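Side-chain contact in endopolygalacturonase (Chondrostereum purpureum, PDB 1K5C), which probably hydrolyses the alpha-1,4-galacturonosyl linkages of polygalacturonate within the chain, as a glycoside hydrolase of family 28: residues Val298-Gly301 with Asn302-Gly305. Sequence-based numbering, arbitrary orientation.
Sequences VECG and NCSG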
ATOM      1  N   VAL A 298     -19.588  -4.225  -8.281  1.00 11.45           N
ATOM      2  CA  VAL A 298     -18.672  -4.486  -9.386  1.00 11.59           C
ATOM      3  C   VAL A 298     -19.180  -3.643 -10.554  1.00 11.20           C
ATOM      4  O   VAL A 298     -20.341  -3.807 -10.951  1.00 11.88           O
ATOM      5  CB  VAL A 298     -18.659  -5.983  -9.762  1.00 11.67           C
ATOM      6  CG1 VAL A 298     -17.807  -6.192 -11.018  1.00 12.27           C
ATOM      7  CG2 VAL A 298     -18.156  -6.818  -8.577  1.00 12.26           C
ATOM      8  N   GLU A 299     -18.315  -2.758 -11.073  1.00 11.31           N
ATOM      9  CA  GLU A 299     -18.660  -1.852 -12.180  1.00 11.24           C
ATOM     10  C   GLU A 299     -17.607  -2.018 -13.267  1.00 10.96           C
ATOM     11  O   GLU A 299     -16.590  -1.339 -13.291  1.00 11.61           O
ATOM     12  CB  GLU A 299     -18.743  -0.402 -11.655  1.00 12.37           C
ATOM     13  CG  GLU A 299     -19.090   0.601 -12.759  1.00 13.17           C
ATOM     14  CD  GLU A 299     -20.566   0.775 -13.020  1.00 14.87           C
ATOM     15  OE1 GLU A 299     -21.387   0.027 -12.487  1.00 17.76           O
ATOM     16  OE2 GLU A 299     -20.917   1.722 -13.777  1.00 16.36           O
ATOM     17  N   CYS A 300     -17.884  -2.945 -14.177  1.00 11.38           N
ATOM     18  CA  CYS A 300     -16.961  -3.296 -15.255  1.00 11.60           C
ATOM     19  C   CYS A 300     -17.436  -2.739 -16.589  1.00 11.72           C
ATOM     20  O   CYS A 300     -18.578  -2.979 -17.000  1.00 13.57           O
ATOM     21  CB  CYS A 300     -16.885  -4.823 -15.467  1.00 12.37           C
ATOM     22  SG  CYS A 300     -16.002  -5.720 -14.168  1.00 12.19           S
ATOM     23  N   GLY A 301     -16.501  -2.089 -17.313  1.00 11.23           N
ATOM     24  CA  GLY A 301     -16.621  -1.925 -18.763  1.00 11.97           C
ATOM     25  C   GLY A 301     -15.946  -3.038 -19.504  1.00 11.46           C
ATOM     26  O   GLY A 301     -16.326  -3.284 -20.675  1.00 12.75           O
ATOM     27  N   ASN A 302     -14.952  -3.732 -18.928  1.00 11.35           N
ATOM     28  CA  ASN A 302     -14.254  -4.788 -19.637  1.00 10.98           C
ATOM     29  C   ASN A 302     -13.654  -5.739 -18.581  1.00 10.89           C
ATOM     30  O   ASN A 302     -12.595  -5.438 -17.995  1.00 11.22           O
ATOM     31  CB  ASN A 302     -13.181  -4.196 -20.559  1.00 11.55           C
ATOM     32  CG  ASN A 302     -12.477  -5.261 -21.385  1.00 11.75           C
ATOM     33  OD1 ASN A 302     -12.836  -6.453 -21.335  1.00 12.96           O
ATOM     34  ND2 ASN A 302     -11.479  -4.820 -22.169  1.00 11.96           N
ATOM     35  N   CYS A 303     -14.358  -6.842 -18.319  1.00 11.10           N
ATOM     36  CA  CYS A 303     -13.878  -7.839 -17.343  1.00 10.84           C
ATOM     37  C   CYS A 303     -14.136  -9.220 -17.930  1.00 10.94           C
ATOM     38  O   CYS A 303     -15.135  -9.404 -18.631  1.00 11.72           O
ATOM     39  CB  CYS A 303     -14.647  -7.748 -16.017  1.00 11.85           C
ATOM     40  SG  CYS A 303     -14.256  -6.190 -15.133  1.00 11.63           S
ATOM     41  N   SER A 304     -13.249 -10.169 -17.613  1.00 11.20           N
ATOM     42  CA  SER A 304     -13.307 -11.500 -18.160  1.00 11.11           C
ATOM     43  C   SER A 304     -12.959 -12.554 -17.096  1.00 11.08           C
ATOM     44  O   SER A 304     -12.244 -12.280 -16.113  1.00 11.78           O
ATOM     45  CB  SER A 304     -12.300 -11.660 -19.313  1.00 11.58           C
ATOM     46  OG  SER A 304     -12.772 -10.955 -20.468  1.00 12.56           O
ATOM     47  N   GLY A 305     -13.391 -13.784 -17.358  1.00 11.82           N
ATOM     48  CA  GLY A 305     -13.005 -14.954 -16.594  1.00 12.53           C
ATOM     49  C   GLY A 305     -14.150 -15.487 -15.726  1.00 11.71           C
ATOM     50  O   GLY A 305     -15.239 -14.939 -15.644  1.00 13.10           O
TER
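The peptide between Gly301 and Asn302 is the flat group at the turn of this short link. The disulfide of Cys300 and Cys303 lies obliquely to one side of its plane, not in contact with it; the Asn302 side chain leaves on the other side, its CB 3.2 Å from Gly301 C. The N-H at the edge of this peptide, that of Asn302, is bonded to Gln260 OE1, an acceptor that also takes a weak bond from Gly301 N. The carboxamide of Asn302 turns away from the disulfide: CG is anti to the backbone N (chi1 -177°), and the amide reaches neighbouring loops, with ND2 bonded to Thr271 O and OD1 weakly to Lys326 NZ.

Cys300 and Cys303 meet through their sulfurs, with SG to SG at 2.0 Å. Each sulfur sits anti to its own carbonyl carbon, and the dihedral about the S-S bond is -85°, a left-handed twist. Cys300 CB is thereby held 3.7 Å from Cys303 CB, while Cys300 CA lies 5.9 Å from Cys303 CA. Cys303 N is bonded in turn to Asp325 OD2.

The Cys-X-X-Cys link spans the bend where the chain leaves strand 294-299 for strand 303-304, which belongs to a different face of the parallel beta-helix characteristic of this family. It lies toward the C-terminal end of the helix, where strand 294-299 pairs with strand 322-323. The side chain of Cys300 is about 12 Å from that of Lys228, a galacturonate-binding residue, consistent with a structural role rather than direct contact with substrate. With its torsion close to a right angle, the S-S bond shows no sign of twisting strain, and it joins the two ends of the bend covalently, with both cysteines buried.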